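Local coordinates for protein betaine aldehyde dehydrogenase (Staphylococcus aureus subsp. aureus COL, PDB 4QTO) that catalyses the NAD-dependent oxidation of betaine aldehyde to glycine betaine, at residues K363-M368 with L394-T399; G304-A309 with P418-E423. All coordinates share one frame; numbering follows the deposited sequence.

Contact 1: residues K363-M368 with L394-T399; sequences KIESYM and LFFEPT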
# COMPACT_ATOMS: atom_id res chain seq x y z
N LYS A 363 -8.28 -12.41 -44.21
CA LYS A 363 -8.79 -13.11 -43.05
C LYS A 363 -10.19 -12.59 -42.69
O LYS A 363 -11.10 -13.37 -42.40
CB LYS A 363 -7.85 -12.95 -41.86
CG LYS A 363 -8.20 -13.85 -40.69
CD LYS A 363 -7.45 -13.47 -39.41
CE LYS A 363 -5.94 -13.38 -39.57
NZ LYS A 363 -5.32 -14.67 -39.98
N ILE A 364 -10.35 -11.27 -42.72
CA ILE A 364 -11.65 -10.66 -42.42
C ILE A 364 -12.67 -11.15 -43.45
O ILE A 364 -13.79 -11.55 -43.11
CB ILE A 364 -11.55 -9.12 -42.45
CG1 ILE A 364 -10.64 -8.64 -41.32
CG2 ILE A 364 -12.94 -8.52 -42.33
CD1 ILE A 364 -10.19 -7.19 -41.47
N GLU A 365 -12.28 -11.14 -44.71
CA GLU A 365 -13.16 -11.62 -45.78
C GLU A 365 -13.60 -13.06 -45.58
O GLU A 365 -14.79 -13.41 -45.80
CB GLU A 365 -12.49 -11.49 -47.15
CG GLU A 365 -12.41 -10.05 -47.54
CD GLU A 365 -11.68 -9.78 -48.84
OE1 GLU A 365 -10.67 -10.46 -49.18
OE2 GLU A 365 -12.07 -8.79 -49.48
N SER A 366 -12.67 -13.91 -45.16
CA SER A 366 -13.01 -15.30 -44.94
C SER A 366 -14.06 -15.45 -43.84
O SER A 366 -14.86 -16.38 -43.85
CB SER A 366 -11.76 -16.13 -44.61
OG SER A 366 -11.27 -15.83 -43.32
N TYR A 367 -14.04 -14.55 -42.85
CA TYR A 367 -15.03 -14.61 -41.78
C TYR A 367 -16.45 -14.32 -42.27
O TYR A 367 -17.41 -14.80 -41.67
CB TYR A 367 -14.64 -13.72 -40.61
CG TYR A 367 -13.81 -14.43 -39.60
CD1 TYR A 367 -14.38 -15.42 -38.78
CD2 TYR A 367 -12.46 -14.10 -39.38
CE1 TYR A 367 -13.64 -16.08 -37.81
CE2 TYR A 367 -11.72 -14.76 -38.42
CZ TYR A 367 -12.31 -15.74 -37.63
OH TYR A 367 -11.54 -16.40 -36.67
N MET A 368 -16.57 -13.53 -43.32
CA MET A 368 -17.89 -13.21 -43.84
C MET A 368 -18.56 -14.50 -44.37
O MET A 368 -19.73 -14.73 -44.14
CB MET A 368 -17.81 -12.15 -44.92
CG MET A 368 -17.22 -10.81 -44.50
SD MET A 368 -18.08 -10.00 -43.15
CE MET A 368 -17.16 -10.61 -41.76
N LEU A 394 -6.25 -0.97 -48.84
CA LEU A 394 -6.73 -2.15 -48.16
C LEU A 394 -7.99 -1.88 -47.35
O LEU A 394 -8.07 -2.15 -46.16
CB LEU A 394 -5.62 -2.69 -47.26
CG LEU A 394 -4.36 -3.16 -48.01
CD1 LEU A 394 -3.20 -3.32 -47.07
CD2 LEU A 394 -4.64 -4.49 -48.70
N PHE A 395 -9.00 -1.36 -48.04
CA PHE A 395 -10.26 -1.03 -47.39
C PHE A 395 -11.23 -2.21 -47.29
O PHE A 395 -11.24 -3.14 -48.13
CB PHE A 395 -10.93 0.16 -48.07
CG PHE A 395 -10.20 1.44 -47.85
CD1 PHE A 395 -10.48 2.21 -46.72
CD2 PHE A 395 -9.23 1.86 -48.72
CE1 PHE A 395 -9.80 3.39 -46.50
CE2 PHE A 395 -8.54 3.03 -48.49
CZ PHE A 395 -8.84 3.80 -47.38
N PHE A 396 -12.01 -2.17 -46.21
CA PHE A 396 -13.06 -3.15 -45.99
C PHE A 396 -14.22 -2.37 -45.36
O PHE A 396 -14.00 -1.57 -44.46
CB PHE A 396 -12.61 -4.31 -45.12
CG PHE A 396 -13.57 -5.46 -45.16
CD1 PHE A 396 -13.47 -6.41 -46.17
CD2 PHE A 396 -14.56 -5.58 -44.24
CE1 PHE A 396 -14.37 -7.46 -46.25
CE2 PHE A 396 -15.46 -6.63 -44.30
CZ PHE A 396 -15.37 -7.55 -45.30
N GLU A 397 -15.43 -2.58 -45.89
CA GLU A 397 -16.56 -1.80 -45.43
C GLU A 397 -16.92 -2.08 -43.97
O GLU A 397 -16.83 -3.22 -43.52
CB GLU A 397 -17.78 -2.10 -46.27
CG GLU A 397 -17.70 -1.60 -47.70
CD GLU A 397 -18.87 -2.08 -48.56
OE1 GLU A 397 -19.58 -3.07 -48.21
OE2 GLU A 397 -19.02 -1.51 -49.66
N PRO A 398 -17.37 -1.04 -43.25
CA PRO A 398 -17.85 -1.30 -41.89
C PRO A 398 -19.07 -2.19 -42.00
O PRO A 398 -19.96 -1.97 -42.85
CB PRO A 398 -18.15 0.08 -41.32
CG PRO A 398 -18.29 0.97 -42.51
CD PRO A 398 -17.39 0.39 -43.59
N THR A 399 -19.12 -3.19 -41.13
CA THR A 399 -20.06 -4.28 -41.26
C THR A 399 -20.83 -4.56 -39.99
O THR A 399 -20.26 -4.49 -38.88
CB THR A 399 -19.25 -5.53 -41.64
OG1 THR A 399 -18.48 -5.27 -42.84
CG2 THR A 399 -20.10 -6.76 -41.84
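Phe-396 anchors the connection leading into strand 399-402 against the face of helix 358-373 that carries Ile-364 and Met-368, a hydrophobic helix-on-loop contact in the alpha/beta catalytic domain of this aldehyde dehydrogenase. Its CG lies anti to the backbone N (chi1 -166°), which sends the ring out to the helix, where Ile-364, Glu-365 and Met-368 meet it from different directions. CG2 of Ile-364 sits over one ring face in a CH-pi contact, 3.8 Å from the Phe-396 ring centroid and 16° off the normal, displaced toward the rim. The aliphatic part of Glu-365 comes in obliquely, its CG 3.5 Å from Phe-396 CE1, while its carboxylate carries on past the ring to a salt bridge with Arg-384; the methylene thus serves the apolar contact and the acid end a polar one. Met-368 takes the ring edge, with CG 3.8 Å from Phe-396 CZ. Bent at its second and third torsions, the methionine chain holds its sulfur beside the same edge, a Met-aromatic contact, and brings SD to 4.0 Å from Thr-399 CG2. No hydrogen bond crosses between the two segments. Thr-399 OG1 instead donates to Glu-397 O at 2.7 Å from above the carbonyl plane, and it also pairs with Gly-382 N. Met-368 and Thr-399 both also touch Val-419 of strand 419-425, the parallel neighbour of strand 399-402, whereas Ile-364 also touches Val-355 in the preceding loop.

Contact 2: residues G304-A309 with P418-E423; sequences GGYFHA and PVVTVE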
# COMPACT_ATOMS: atom_id res chain seq x y z
N GLY A 304 -17.13 1.84 -30.55
CA GLY A 304 -16.61 0.56 -30.17
C GLY A 304 -16.28 -0.34 -31.34
O GLY A 304 -15.26 -1.04 -31.33
N GLY A 305 -17.12 -0.32 -32.37
CA GLY A 305 -16.90 -1.22 -33.47
C GLY A 305 -15.88 -0.81 -34.51
O GLY A 305 -15.21 -1.66 -35.08
N TYR A 306 -15.73 0.51 -34.72
CA TYR A 306 -15.06 1.00 -35.94
C TYR A 306 -13.86 1.93 -35.82
O TYR A 306 -13.24 2.26 -36.83
CB TYR A 306 -16.13 1.57 -36.90
CG TYR A 306 -17.28 0.61 -37.10
CD1 TYR A 306 -17.11 -0.60 -37.78
CD2 TYR A 306 -18.56 0.93 -36.64
CE1 TYR A 306 -18.15 -1.48 -37.94
CE2 TYR A 306 -19.62 0.03 -36.82
CZ TYR A 306 -19.41 -1.16 -37.45
OH TYR A 306 -20.48 -2.04 -37.61
N PHE A 307 -13.54 2.39 -34.62
CA PHE A 307 -12.26 3.10 -34.49
C PHE A 307 -11.15 2.15 -34.95
O PHE A 307 -11.19 0.94 -34.69
CB PHE A 307 -12.04 3.62 -33.06
CG PHE A 307 -12.56 5.00 -32.85
CD1 PHE A 307 -11.94 6.10 -33.49
CD2 PHE A 307 -13.60 5.26 -32.01
CE1 PHE A 307 -12.40 7.38 -33.32
CE2 PHE A 307 -14.06 6.55 -31.82
CZ PHE A 307 -13.47 7.60 -32.48
N HIS A 308 -10.18 2.71 -35.69
CA HIS A 308 -9.06 1.97 -36.31
C HIS A 308 -9.55 0.77 -37.09
O HIS A 308 -8.94 -0.32 -37.10
CB HIS A 308 -8.01 1.50 -35.30
CG HIS A 308 -6.64 1.27 -35.87
ND1 HIS A 308 -6.37 1.29 -37.22
CD2 HIS A 308 -5.48 0.96 -35.26
CE1 HIS A 308 -5.09 1.03 -37.41
NE2 HIS A 308 -4.52 0.85 -36.23
N ALA A 309 -10.69 0.94 -37.77
CA ALA A 309 -11.31 -0.15 -38.54
C ALA A 309 -11.51 -1.42 -37.71
O ALA A 309 -11.43 -2.54 -38.23
CB ALA A 309 -10.53 -0.42 -39.83
N PRO A 418 -13.46 -4.32 -39.10
CA PRO A 418 -14.55 -3.35 -38.90
C PRO A 418 -15.87 -4.06 -38.96
O PRO A 418 -16.66 -3.87 -39.90
CB PRO A 418 -14.34 -2.36 -40.03
CG PRO A 418 -13.72 -3.17 -41.11
CD PRO A 418 -12.86 -4.21 -40.45
N VAL A 419 -16.09 -4.91 -37.98
CA VAL A 419 -17.24 -5.82 -37.96
C VAL A 419 -17.74 -5.97 -36.55
O VAL A 419 -16.94 -6.19 -35.62
CB VAL A 419 -16.78 -7.23 -38.41
CG1 VAL A 419 -17.92 -8.23 -38.39
CG2 VAL A 419 -16.11 -7.20 -39.78
N VAL A 420 -19.05 -5.87 -36.39
CA VAL A 420 -19.71 -6.16 -35.11
C VAL A 420 -20.82 -7.17 -35.34
O VAL A 420 -21.38 -7.26 -36.43
CB VAL A 420 -20.32 -4.90 -34.44
CG1 VAL A 420 -19.26 -3.81 -34.29
CG2 VAL A 420 -21.51 -4.35 -35.21
N THR A 421 -21.10 -7.97 -34.31
CA THR A 421 -22.25 -8.88 -34.30
C THR A 421 -23.25 -8.29 -33.30
O THR A 421 -22.84 -7.56 -32.38
CB THR A 421 -21.90 -10.32 -33.84
OG1 THR A 421 -21.22 -10.29 -32.57
CG2 THR A 421 -21.04 -11.01 -34.86
N VAL A 422 -24.52 -8.61 -33.47
CA VAL A 422 -25.57 -8.15 -32.58
C VAL A 422 -26.38 -9.35 -32.10
O VAL A 422 -26.94 -10.09 -32.93
CB VAL A 422 -26.52 -7.12 -33.25
CG1 VAL A 422 -27.52 -6.58 -32.24
CG2 VAL A 422 -25.72 -5.94 -33.84
N GLU A 423 -26.48 -9.52 -30.79
CA GLU A 423 -27.27 -10.58 -30.17
C GLU A 423 -28.23 -9.92 -29.22
O GLU A 423 -27.89 -8.90 -28.60
CB GLU A 423 -26.40 -11.51 -29.31
CG GLU A 423 -25.51 -12.47 -30.07
CD GLU A 423 -24.38 -12.97 -29.19
OE1 GLU A 423 -24.53 -14.02 -28.53
OE2 GLU A 423 -23.41 -12.20 -29.03
O HOH W 1 -15.32 -4.30 -34.14
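Tyr-306, near the end of helix 294-306, sets its side chain against Pro-418 and against Val-420, across the first residues of strand 419-425. From CB, chi1 of -49° sets CG beside the backbone N, and the ring reaches out toward the strand. CD1 is 4.0 Å from Pro-418 CB. One atom further on, the ring turns its edge to the proline carbonyl, with Pro-418 O in the ring plane 3.4 Å from Tyr-306 CE1. CZ reaches the valine, 4.1 Å from Val-420 CG1, and the hydroxyl ends 3.5 Å from Val-420 CG2, the two side chains crossing at about a right angle. The hydroxyl also bonds to Thr-399 O on the adjoining strand. Next to Tyr-306 in the chain, Gly-305 lacks a side chain and lets Val-420 CG1 approach to 3.6 Å from its CA. A water bridges the main chains here, 2.8 Å from Gly-305 O and 2.9 Å from Val-419 O. At Ala-309, the carbonyl O packs 3.1 Å from Pro-418 CD; the proline nitrogen has no hydrogen to offer it, so the approach is packing alone. Phe-307, following Tyr-306, meets the rings of Trp-517 and Phe-518 of the second subunit. Helix 294-306 is the crossover of a beta-alpha-beta unit linking parallel strands 285-288 and 318-322, and its end packs on the beginning of strand 419-425, within the alpha/beta catalytic domain, just ahead of Cys-313, the modified residue and probably the family's nucleophile.

Contact 1 is nested along the chain within the loop closed by contact 2, and their centres lie 11 Å apart. Thr-399 and Pro-398 join them. Tyr-306 OH and Thr-399 O are separated by 2.8 Å, and Thr-399 N probably donates to Pro-418 O, also at 2.8 Å, the latter pairing strands 399-402 and 419-425. Pro-398 CB packs 3.7 Å from Tyr-306 CE1. Helix 358-373 of contact 1 reaches both of these strands through Met-368, and the Tyr-306 end of contact 2 meets both as well. The side chain of Ile-364 is about 7 Å from a bound PEG, and that of Pro-418 is about 11 Å from one.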